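Local coordinates for protein MHP1 (Microbacterium liquefaciens, PDB 2JLN) that mediates the sodium-dependent binding and uptake of 5-aryl-substituted hydantoins, preferring 5-indolylmethyl and 5-benzyl hydantoin, at residues S26-S31 against I161-R165; A64-G68 against A212-V217; Y401-R405 against V448-F452. All coordinates share one frame; numbering follows the deposited sequence.

Contact 1: S26-S31 against I161-R165; sequences SVGPFS and ITFIR
Arg165 reaches across to Ser31 and lies along the segment that leads into helix 29-40. Its CG is anti to the backbone N (chi1 163°), and the chain stays extended as far as NE. That shape carries the guanidinium past Val27, and the two side chains slide by each other in opposite directions. At the edge of the guanidinium, near its plane, Ser31 OG takes a weak hydrogen bond from Arg165 NE, 3.0 Å long and bent to 125° at the hydrogen. Over one face sits the carbonyl of Ser26, with its O 3.5 Å from Arg165 CZ. Mhp1 is a transporter of the APC clan, and here the start of its first transmembrane helix meets the start of helix 160-190. Gly28 is the N-cap of helix 29-40, so Ser26 and Val27 make their contacts from the loop just ahead of it. Val27 CG2 is the apolar link between the segments, 3.3 Å from Ile161 CD1. Val27 CG2 also touches Arg165 CD, 3.6 Å away. Ser26 OG approaches Ile161 CG2. Outside the two segments, backbone hydrogen bonds tie Ser26 to Glu233 and Val27 to Lys235.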
ATOM      1  N   SER A  26      14.418   2.275  12.906  1.00 55.66           N
ATOM      2  CA  SER A  26      14.580   3.731  12.761  1.00 56.27           C
ATOM      3  C   SER A  26      13.311   4.588  12.599  1.00 58.16           C
ATOM      4  O   SER A  26      13.402   5.808  12.470  1.00 63.24           O
ATOM      5  CB  SER A  26      15.496   4.023  11.565  1.00 60.27           C
ATOM      6  OG  SER A  26      14.811   3.875  10.329  1.00 56.11           O
ATOM      7  N   VAL A  27      12.146   3.960  12.567  1.00 55.28           N
ATOM      8  CA  VAL A  27      10.889   4.674  12.360  1.00 51.10           C
ATOM      9  C   VAL A  27       9.999   4.563  13.590  1.00 50.98           C
ATOM     10  O   VAL A  27       9.511   3.485  13.920  1.00 50.79           O
ATOM     11  CB  VAL A  27      10.151   4.123  11.142  1.00 49.13           C
ATOM     12  CG1 VAL A  27       8.676   4.394  11.254  1.00 52.31           C
ATOM     13  CG2 VAL A  27      10.719   4.722   9.879  1.00 53.01           C
ATOM     14  N   GLY A  28       9.808   5.677  14.285  1.00 55.49           N
ATOM     15  CA  GLY A  28       8.933   5.706  15.450  1.00 54.45           C
ATOM     16  C   GLY A  28       7.541   6.140  15.056  1.00 52.82           C
ATOM     17  O   GLY A  28       7.227   6.204  13.864  1.00 54.79           O
ATOM     18  N   PRO A  29       6.686   6.418  16.040  1.00 55.36           N
ATOM     19  CA  PRO A  29       5.283   6.808  15.717  1.00 59.90           C
ATOM     20  C   PRO A  29       5.000   8.163  15.005  1.00 53.37           C
ATOM     21  O   PRO A  29       4.104   8.208  14.180  1.00 53.72           O
ATOM     22  CB  PRO A  29       4.557   6.695  17.062  1.00 52.44           C
ATOM     23  CG  PRO A  29       5.364   5.599  17.792  1.00 55.70           C
ATOM     24  CD  PRO A  29       6.813   5.818  17.378  1.00 48.75           C
ATOM     25  N   PHE A  30       5.734   9.229  15.291  1.00 58.19           N
ATOM     26  CA  PHE A  30       5.473  10.497  14.608  1.00 59.92           C
ATOM     27  C   PHE A  30       5.879  10.414  13.143  1.00 57.56           C
ATOM     28  O   PHE A  30       5.279  11.046  12.279  1.00 56.15           O
ATOM     29  CB  PHE A  30       6.191  11.681  15.289  1.00 60.23           C
ATOM     30  CG  PHE A  30       6.483  12.839  14.351  1.00 69.17           C
ATOM     31  CD1 PHE A  30       5.580  13.909  14.230  1.00 68.83           C
ATOM     32  CD2 PHE A  30       7.663  12.856  13.577  1.00 69.09           C
ATOM     33  CE1 PHE A  30       5.848  14.982  13.354  1.00 70.23           C
ATOM     34  CE2 PHE A  30       7.943  13.926  12.691  1.00 66.05           C
ATOM     35  CZ  PHE A  30       7.037  14.985  12.577  1.00 68.88           C
ATOM     36  N   SER A  31       6.917   9.642  12.875  1.00 55.63           N
ATOM     37  CA  SER A  31       7.515   9.621  11.557  1.00 56.16           C
ATOM     38  C   SER A  31       6.623   8.812  10.639  1.00 55.55           C
ATOM     39  O   SER A  31       6.470   9.132   9.460  1.00 53.90           O
ATOM     40  CB  SER A  31       8.925   9.014  11.630  1.00 63.53           C
ATOM     41  OG  SER A  31       9.796   9.553  10.642  1.00 71.11           O
ATOM     42  N   ILE A 161      14.259   2.651   3.412  1.00 56.92           N
ATOM     43  CA  ILE A 161      13.413   3.504   4.224  1.00 56.64           C
ATOM     44  C   ILE A 161      14.051   4.821   4.696  1.00 60.25           C
ATOM     45  O   ILE A 161      13.331   5.714   5.150  1.00 61.90           O
ATOM     46  CB  ILE A 161      12.827   2.747   5.426  1.00 58.19           C
ATOM     47  CG1 ILE A 161      11.368   3.148   5.637  1.00 50.16           C
ATOM     48  CG2 ILE A 161      13.654   2.986   6.685  1.00 55.49           C
ATOM     49  CD1 ILE A 161      10.979   3.112   7.054  1.00 51.23           C
ATOM     50  N   THR A 162      15.376   4.957   4.600  1.00 60.65           N
ATOM     51  CA  THR A 162      16.055   6.193   5.047  1.00 61.37           C
ATOM     52  C   THR A 162      15.634   7.418   4.233  1.00 59.73           C
ATOM     53  O   THR A 162      15.318   8.478   4.779  1.00 56.99           O
ATOM     54  CB  THR A 162      17.587   6.089   4.966  1.00 60.10           C
ATOM     55  OG1 THR A 162      18.021   4.854   5.542  1.00 61.61           O
ATOM     56  CG2 THR A 162      18.228   7.242   5.713  1.00 55.85           C
ATOM     57  N   PHE A 163      15.643   7.261   2.914  1.00 59.96           N
ATOM     58  CA  PHE A 163      15.124   8.290   2.018  1.00 62.21           C
ATOM     59  C   PHE A 163      13.599   8.498   2.137  1.00 59.15           C
ATOM     60  O   PHE A 163      13.148   9.601   2.405  1.00 56.91           O
ATOM     61  CB  PHE A 163      15.511   7.993   0.565  1.00 63.24           C
ATOM     62  CG  PHE A 163      14.698   8.753  -0.429  1.00 65.76           C
ATOM     63  CD1 PHE A 163      15.055  10.061  -0.777  1.00 64.04           C
ATOM     64  CD2 PHE A 163      13.555   8.173  -1.006  1.00 64.07           C
ATOM     65  CE1 PHE A 163      14.286  10.792  -1.694  1.00 67.01           C
ATOM     66  CE2 PHE A 163      12.781   8.890  -1.931  1.00 68.57           C
ATOM     67  CZ  PHE A 163      13.143  10.210  -2.276  1.00 67.86           C
ATOM     68  N   ILE A 164      12.804   7.455   1.919  1.00 58.43           N
ATOM     69  CA  ILE A 164      11.363   7.606   2.083  1.00 58.09           C
ATOM     70  C   ILE A 164      11.079   8.478   3.297  1.00 56.94           C
ATOM     71  O   ILE A 164      10.343   9.430   3.206  1.00 60.38           O
ATOM     72  CB  ILE A 164      10.610   6.251   2.262  1.00 57.78           C
ATOM     73  CG1 ILE A 164      10.602   5.428   0.966  1.00 54.41           C
ATOM     74  CG2 ILE A 164       9.182   6.478   2.793  1.00 47.63           C
ATOM     75  CD1 ILE A 164      10.296   3.951   1.192  1.00 50.51           C
ATOM     76  N   ARG A 165      11.672   8.177   4.439  1.00 57.94           N
ATOM     77  CA  ARG A 165      11.243   8.849   5.654  1.00 57.44           C
ATOM     78  C   ARG A 165      11.668  10.301   5.699  1.00 61.32           C
ATOM     79  O   ARG A 165      10.941  11.147   6.189  1.00 64.74           O
ATOM     80  CB  ARG A 165      11.738   8.110   6.880  1.00 60.35           C
ATOM     81  CG  ARG A 165      11.700   8.920   8.152  1.00 64.98           C
ATOM     82  CD  ARG A 165      12.113   8.015   9.313  1.00 73.43           C
ATOM     83  NE  ARG A 165      12.668   8.729  10.467  1.00 78.88           N
ATOM     84  CZ  ARG A 165      13.966   8.784  10.760  1.00 80.96           C
ATOM     85  NH1 ARG A 165      14.858   8.177   9.975  1.00 76.91           N
ATOM     86  NH2 ARG A 165      14.369   9.446  11.841  1.00 80.74           N
TER

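Contact 2: A64-G68 against A212-V217; sequences AIAAG and AIMIFV
Phe216 turns its ring onto helix 58-79, where Ala64 and Ile65 receive it. From CB the chain turns so that CG is anti to the carbonyl carbon (chi1 -64°), which sends the ring back along its own helix toward Ala64. Phe216 CD1 meets the carbonyl O of Ala64 at 3.7 Å. One atom further, Phe216 CE1 packs on Ala64 CB, 3.9 Å away. At the far end of the ring, CZ and CE2 both come up to Ile65 CG1, and Phe216 CZ is 3.6 Å from Ile65 CG1. Ile65 CG1 stands almost over the centre of the Phe216 ring, 12° off the normal, which makes a CH-pi contact with one face. Ile65 CD1 touches the same far end of the ring more loosely.

The short helical segments cross at -58° with their axes 8.2 Å apart. Gly68 and Ile213 have the nearest CA atoms across the two segments, 4.9 Å apart. The branches of Ile213 divide the work here. Ile213 CG2 rests on Gly68 CA at 3.5 Å. Ile213 CD1 reaches Ala67 CB at 3.6 Å. Val217 CG2 lies near the carbonyl O of Gly68. Outside the two segments, Ala48 and Met52 of helix 44-52 also touch Phe216.

This is a join between the second and sixth transmembrane helices, not far from the substrate-binding Gly219 and a bound mercury ion. Ala64, Ala67 and Gly68 give helix 58-79 a mostly small surface, with Ile65 as its larger member, and Ile213, Phe216 and Val217 pack on it. The side chains that meet are apolar, and some of them also lie against backbone carbonyl oxygens, so the join depends on shape and close fit more than on polar pairing.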
ATOM      1  N   ALA A  64     -17.607   9.395   3.710  1.00 57.89           N
ATOM      2  CA  ALA A  64     -17.221   8.081   3.152  1.00 59.71           C
ATOM      3  C   ALA A  64     -15.686   7.879   3.130  1.00 60.15           C
ATOM      4  O   ALA A  64     -15.182   6.757   3.231  1.00 56.20           O
ATOM      5  CB  ALA A  64     -17.809   7.887   1.756  1.00 53.32           C
ATOM      6  N   ILE A  65     -14.962   8.985   3.000  1.00 59.50           N
ATOM      7  CA  ILE A  65     -13.514   8.997   3.025  1.00 58.81           C
ATOM      8  C   ILE A  65     -12.954   8.758   4.442  1.00 61.23           C
ATOM      9  O   ILE A  65     -12.126   7.853   4.639  1.00 60.62           O
ATOM     10  CB  ILE A  65     -13.003  10.329   2.449  1.00 59.40           C
ATOM     11  CG1 ILE A  65     -13.063  10.291   0.925  1.00 54.56           C
ATOM     12  CG2 ILE A  65     -11.583  10.670   2.960  1.00 58.58           C
ATOM     13  CD1 ILE A  65     -12.817  11.654   0.305  1.00 52.78           C
ATOM     14  N   ALA A  66     -13.395   9.560   5.417  1.00 58.00           N
ATOM     15  CA  ALA A  66     -13.028   9.338   6.823  1.00 54.94           C
ATOM     16  C   ALA A  66     -13.395   7.931   7.302  1.00 55.66           C
ATOM     17  O   ALA A  66     -12.647   7.315   8.047  1.00 57.44           O
ATOM     18  CB  ALA A  66     -13.662  10.382   7.717  1.00 50.63           C
ATOM     19  N   ALA A  67     -14.548   7.427   6.872  1.00 56.77           N
ATOM     20  CA  ALA A  67     -14.990   6.071   7.209  1.00 54.68           C
ATOM     21  C   ALA A  67     -14.111   5.015   6.539  1.00 57.27           C
ATOM     22  O   ALA A  67     -13.658   4.069   7.181  1.00 56.72           O
ATOM     23  CB  ALA A  67     -16.467   5.865   6.826  1.00 48.27           C
ATOM     24  N   GLY A  68     -13.889   5.175   5.241  1.00 57.89           N
ATOM     25  CA  GLY A  68     -13.041   4.272   4.490  1.00 57.25           C
ATOM     26  C   GLY A  68     -11.616   4.305   4.992  1.00 59.82           C
ATOM     27  O   GLY A  68     -10.941   3.300   4.971  1.00 63.18           O
ATOM     28  N   ALA A 212     -19.809   2.746  -1.316  1.00 66.85           N
ATOM     29  CA  ALA A 212     -18.990   3.943  -1.494  1.00 65.10           C
ATOM     30  C   ALA A 212     -17.720   3.803  -0.662  1.00 64.46           C
ATOM     31  O   ALA A 212     -16.605   3.960  -1.175  1.00 63.05           O
ATOM     32  CB  ALA A 212     -19.760   5.173  -1.081  1.00 62.78           C
ATOM     33  N   ILE A 213     -17.912   3.493   0.623  1.00 63.21           N
ATOM     34  CA  ILE A 213     -16.822   3.286   1.555  1.00 59.81           C
ATOM     35  C   ILE A 213     -15.868   2.248   0.986  1.00 64.52           C
ATOM     36  O   ILE A 213     -14.648   2.424   1.016  1.00 64.83           O
ATOM     37  CB  ILE A 213     -17.316   2.805   2.918  1.00 56.68           C
ATOM     38  CG1 ILE A 213     -18.346   3.769   3.496  1.00 59.49           C
ATOM     39  CG2 ILE A 213     -16.146   2.672   3.889  1.00 61.15           C
ATOM     40  CD1 ILE A 213     -18.620   3.561   4.993  1.00 56.80           C
ATOM     41  N   MET A 214     -16.433   1.172   0.455  1.00 62.58           N
ATOM     42  CA  MET A 214     -15.640   0.117  -0.155  1.00 61.85           C
ATOM     43  C   MET A 214     -14.832   0.580  -1.357  1.00 60.39           C
ATOM     44  O   MET A 214     -13.927  -0.111  -1.777  1.00 62.60           O
ATOM     45  CB  MET A 214     -16.547  -1.042  -0.579  1.00 67.93           C
ATOM     46  CG  MET A 214     -15.818  -2.295  -1.034  1.00 66.76           C
ATOM     47  SD  MET A 214     -14.785  -2.946   0.294  1.00 86.61           S
ATOM     48  CE  MET A 214     -15.764  -2.522   1.752  1.00 68.06           C
ATOM     49  N   ILE A 215     -15.160   1.726  -1.937  1.00 60.82           N
ATOM     50  CA  ILE A 215     -14.390   2.196  -3.083  1.00 59.66           C
ATOM     51  C   ILE A 215     -13.147   2.921  -2.609  1.00 62.14           C
ATOM     52  O   ILE A 215     -12.113   2.859  -3.257  1.00 66.02           O
ATOM     53  CB  ILE A 215     -15.221   3.064  -4.045  1.00 60.90           C
ATOM     54  CG1 ILE A 215     -16.105   2.160  -4.904  1.00 60.55           C
ATOM     55  CG2 ILE A 215     -14.334   3.951  -4.936  1.00 49.81           C
ATOM     56  CD1 ILE A 215     -17.439   2.777  -5.248  1.00 66.63           C
ATOM     57  N   PHE A 216     -13.221   3.580  -1.461  1.00 62.23           N
ATOM     58  CA  PHE A 216     -12.024   4.209  -0.902  1.00 60.92           C
ATOM     59  C   PHE A 216     -11.049   3.225  -0.220  1.00 63.07           C
ATOM     60  O   PHE A 216      -9.832   3.393  -0.323  1.00 64.08           O
ATOM     61  CB  PHE A 216     -12.412   5.342   0.044  1.00 65.20           C
ATOM     62  CG  PHE A 216     -13.116   6.481  -0.641  1.00 66.97           C
ATOM     63  CD1 PHE A 216     -14.471   6.704  -0.434  1.00 65.24           C
ATOM     64  CD2 PHE A 216     -12.422   7.317  -1.508  1.00 62.51           C
ATOM     65  CE1 PHE A 216     -15.115   7.741  -1.081  1.00 65.61           C
ATOM     66  CE2 PHE A 216     -13.062   8.358  -2.158  1.00 58.82           C
ATOM     67  CZ  PHE A 216     -14.402   8.569  -1.955  1.00 61.69           C
ATOM     68  N   VAL A 217     -11.576   2.216   0.476  1.00 62.08           N
ATOM     69  CA  VAL A 217     -10.739   1.214   1.128  1.00 59.46           C
ATOM     70  C   VAL A 217     -10.016   0.416   0.055  1.00 59.40           C
ATOM     71  O   VAL A 217      -8.860   0.031   0.211  1.00 57.42           O
ATOM     72  CB  VAL A 217     -11.563   0.262   2.021  1.00 57.26           C
ATOM     73  CG1 VAL A 217     -10.707  -0.837   2.553  1.00 56.52           C
ATOM     74  CG2 VAL A 217     -12.130   1.009   3.183  1.00 60.15           C
TER

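Contact 3: Y401-R405 against V448-F452; sequences YTYWR and VAKTF
Phe452 meets both Tyr403 and Trp404 in T-shaped (edge-to-face) pairs, with its roles exchanged. Toward Tyr403 it offers a face, and the tyrosine comes in by its edge. The ring centres of Tyr403 and Phe452 are 5.7 Å apart and the planes stand at 78°. Toward Trp404 it offers its own edge. Phe452 CE1 points into the face of the indole, 3.6 Å from Trp404 CE2, and the planes are at 89°, close to perpendicular. The centre of the indole six-membered ring of Trp404 is 4.9 Å from that of Phe452.

The face that Phe452 turns to Tyr403 also receives the backbone. Tyr403 CA lies over it in a CH-pi contact, 3.8 Å from the centre of the Phe452 ring. Thr451 CG2 sits over the opposite face, toward the rim. The phenylalanine CG is anti to its own carbonyl carbon (chi1 -65°), and this carries the ring across to the turn centred on Trp404, an inverse gamma turn. Val448 adds two methyl contacts. Val448 CG1 packs on Tyr403 CD2 at 4.1 Å. Val448 CG2 meets the edge of the indole near Trp404 CH2, 4.2 Å away. With an alanine at Phe452, the indole face of Trp404 and the ring edge of Tyr403 would probably lose their aromatic partner.

The polar end of Tyr403 is held elsewhere, with its OH hydrogen-bonded to the carbonyl O of Met96. The cluster joins the loop before helix 409-423 to the end of helix 429-448 and the residues that follow it. Val410 of helix 409-423 touches both Trp404 and Val448, so the cluster lies against the start of that helix.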
ATOM      1  N   TYR A 401       7.645 -25.632   7.925  1.00 54.21           N
ATOM      2  CA  TYR A 401       6.819 -24.881   6.953  1.00 50.97           C
ATOM      3  C   TYR A 401       6.929 -25.434   5.526  1.00 55.15           C
ATOM      4  O   TYR A 401       6.559 -24.762   4.562  1.00 55.89           O
ATOM      5  CB  TYR A 401       7.196 -23.399   6.941  1.00 45.55           C
ATOM      6  CG  TYR A 401       7.049 -22.746   8.284  1.00 48.13           C
ATOM      7  CD1 TYR A 401       8.082 -21.994   8.829  1.00 47.26           C
ATOM      8  CD2 TYR A 401       5.883 -22.901   9.029  1.00 49.01           C
ATOM      9  CE1 TYR A 401       7.954 -21.409  10.076  1.00 47.03           C
ATOM     10  CE2 TYR A 401       5.741 -22.313  10.272  1.00 47.86           C
ATOM     11  CZ  TYR A 401       6.785 -21.571  10.791  1.00 48.05           C
ATOM     12  OH  TYR A 401       6.667 -20.992  12.031  1.00 48.03           O
ATOM     13  N   THR A 402       7.442 -26.657   5.393  1.00 56.58           N
ATOM     14  CA  THR A 402       7.677 -27.238   4.079  1.00 51.65           C
ATOM     15  C   THR A 402       6.436 -27.958   3.586  1.00 52.37           C
ATOM     16  O   THR A 402       6.186 -27.981   2.387  1.00 55.30           O
ATOM     17  CB  THR A 402       8.894 -28.202   4.050  1.00 51.04           C
ATOM     18  OG1 THR A 402      10.009 -27.629   4.735  1.00 52.33           O
ATOM     19  CG2 THR A 402       9.328 -28.433   2.636  1.00 56.76           C
ATOM     20  N   TYR A 403       5.656 -28.525   4.509  1.00 52.75           N
ATOM     21  CA  TYR A 403       4.460 -29.311   4.169  1.00 49.89           C
ATOM     22  C   TYR A 403       4.743 -30.350   3.079  1.00 50.41           C
ATOM     23  O   TYR A 403       5.767 -31.033   3.122  1.00 53.52           O
ATOM     24  CB  TYR A 403       3.306 -28.397   3.763  1.00 50.70           C
ATOM     25  CG  TYR A 403       2.988 -27.335   4.795  1.00 52.68           C
ATOM     26  CD1 TYR A 403       3.524 -26.054   4.682  1.00 53.29           C
ATOM     27  CD2 TYR A 403       2.165 -27.610   5.890  1.00 49.30           C
ATOM     28  CE1 TYR A 403       3.257 -25.084   5.621  1.00 50.66           C
ATOM     29  CE2 TYR A 403       1.890 -26.644   6.830  1.00 46.66           C
ATOM     30  CZ  TYR A 403       2.439 -25.381   6.685  1.00 48.92           C
ATOM     31  OH  TYR A 403       2.174 -24.396   7.596  1.00 49.12           O
ATOM     32  N   TRP A 404       3.851 -30.470   2.103  1.00 50.14           N
ATOM     33  CA  TRP A 404       4.038 -31.433   1.015  1.00 49.98           C
ATOM     34  C   TRP A 404       5.031 -30.911  -0.017  1.00 50.41           C
ATOM     35  O   TRP A 404       4.659 -30.248  -0.975  1.00 51.54           O
ATOM     36  CB  TRP A 404       2.707 -31.762   0.323  1.00 47.51           C
ATOM     37  CG  TRP A 404       1.735 -32.520   1.156  1.00 48.00           C
ATOM     38  CD1 TRP A 404       1.693 -33.861   1.341  1.00 49.02           C
ATOM     39  CD2 TRP A 404       0.642 -31.978   1.907  1.00 49.22           C
ATOM     40  NE1 TRP A 404       0.641 -34.198   2.170  1.00 49.60           N
ATOM     41  CE2 TRP A 404      -0.012 -33.053   2.536  1.00 46.48           C
ATOM     42  CE3 TRP A 404       0.151 -30.689   2.107  1.00 49.62           C
ATOM     43  CZ2 TRP A 404      -1.112 -32.879   3.350  1.00 43.47           C
ATOM     44  CZ3 TRP A 404      -0.954 -30.522   2.931  1.00 49.81           C
ATOM     45  CH2 TRP A 404      -1.568 -31.611   3.540  1.00 42.70           C
ATOM     46  N   ARG A 405       6.305 -31.200   0.180  1.00 53.55           N
ATOM     47  CA  ARG A 405       7.313 -30.839  -0.813  1.00 59.02           C
ATOM     48  C   ARG A 405       7.322 -29.330  -1.149  1.00 61.59           C
ATOM     49  O   ARG A 405       7.562 -28.932  -2.303  1.00 60.05           O
ATOM     50  CB  ARG A 405       7.117 -31.680  -2.077  1.00 63.02           C
ATOM     51  CG  ARG A 405       8.389 -32.384  -2.546  1.00 72.43           C
ATOM     52  CD  ARG A 405       8.146 -33.270  -3.766  1.00 82.31           C
ATOM     53  NE  ARG A 405       9.354 -33.422  -4.581  1.00 93.98           N
ATOM     54  CZ  ARG A 405       9.376 -33.968  -5.797  1.00 98.88           C
ATOM     55  NH1 ARG A 405       8.253 -34.421  -6.351  1.00 96.43           N
ATOM     56  NH2 ARG A 405      10.525 -34.067  -6.462  1.00 99.31           N
ATOM     57  N   VAL A 448      -4.520 -30.394   8.868  1.00 59.89           N
ATOM     58  CA  VAL A 448      -3.142 -30.512   8.406  1.00 57.12           C
ATOM     59  C   VAL A 448      -2.179 -30.778   9.576  1.00 58.46           C
ATOM     60  O   VAL A 448      -1.096 -31.357   9.393  1.00 52.28           O
ATOM     61  CB  VAL A 448      -2.728 -29.235   7.669  1.00 54.17           C
ATOM     62  CG1 VAL A 448      -1.237 -29.192   7.417  1.00 52.52           C
ATOM     63  CG2 VAL A 448      -3.470 -29.151   6.375  1.00 56.69           C
ATOM     64  N   ALA A 449      -2.593 -30.362  10.777  1.00 59.88           N
ATOM     65  CA  ALA A 449      -1.746 -30.438  11.970  1.00 56.30           C
ATOM     66  C   ALA A 449      -1.616 -31.866  12.513  1.00 60.30           C
ATOM     67  O   ALA A 449      -0.787 -32.131  13.380  1.00 57.56           O
ATOM     68  CB  ALA A 449      -2.255 -29.488  13.048  1.00 52.05           C
ATOM     69  N   LYS A 450      -2.441 -32.775  11.999  1.00 60.39           N
ATOM     70  CA  LYS A 450      -2.390 -34.174  12.372  1.00 56.85           C
ATOM     71  C   LYS A 450      -1.293 -34.866  11.573  1.00 61.53           C
ATOM     72  O   LYS A 450      -0.888 -35.990  11.880  1.00 64.73           O
ATOM     73  CB  LYS A 450      -3.715 -34.842  12.043  1.00 61.72           C
ATOM     74  CG  LYS A 450      -4.821 -34.705  13.075  1.00 66.35           C
ATOM     75  CD  LYS A 450      -5.916 -35.722  12.726  1.00 71.83           C
ATOM     76  CE  LYS A 450      -7.312 -35.346  13.228  1.00 81.65           C
ATOM     77  NZ  LYS A 450      -8.379 -36.164  12.533  1.00 78.08           N
ATOM     78  N   THR A 451      -0.826 -34.195  10.529  1.00 59.66           N
ATOM     79  CA  THR A 451       0.194 -34.745   9.653  1.00 52.70           C
ATOM     80  C   THR A 451       1.515 -34.004   9.788  1.00 56.34           C
ATOM     81  O   THR A 451       2.572 -34.619   9.704  1.00 59.20           O
ATOM     82  CB  THR A 451      -0.243 -34.629   8.218  1.00 53.33           C
ATOM     83  OG1 THR A 451      -1.408 -35.442   8.018  1.00 57.40           O
ATOM     84  CG2 THR A 451       0.887 -35.027   7.268  1.00 50.05           C
ATOM     85  N   PHE A 452       1.453 -32.683   9.983  1.00 58.18           N
ATOM     86  CA  PHE A 452       2.643 -31.833  10.072  1.00 53.03           C
ATOM     87  C   PHE A 452       2.581 -31.043  11.355  1.00 52.64           C
ATOM     88  O   PHE A 452       1.497 -30.724  11.810  1.00 55.74           O
ATOM     89  CB  PHE A 452       2.646 -30.839   8.933  1.00 50.35           C
ATOM     90  CG  PHE A 452       2.767 -31.455   7.590  1.00 48.60           C
ATOM     91  CD1 PHE A 452       1.691 -31.449   6.715  1.00 52.21           C
ATOM     92  CD2 PHE A 452       3.954 -32.021   7.188  1.00 46.05           C
ATOM     93  CE1 PHE A 452       1.798 -32.003   5.443  1.00 51.65           C
ATOM     94  CE2 PHE A 452       4.083 -32.582   5.932  1.00 47.98           C
ATOM     95  CZ  PHE A 452       3.005 -32.566   5.052  1.00 53.45           C
TER

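Overall arrangement
Contacts 1 and 2 alternate along the chain. Contact 1 pairs helix 29-40 with helix 160-190, and contact 2 pairs helix 58-79 with helix 209-217. Their centres are about 27 Å apart, and all four segments belong to the permease part of the chain. Contact 3 comes later in sequence, with its centre about 38 Å from that of contact 1 and about 39 Å from that of contact 2. It lies in loops next to helices 409-423 and 429-448. None of the three touches another. The first two join helices of the transmembrane bundle, which also holds the sodium site. The third ties together loops near the C-terminal helices, away from the sodium and substrate sites.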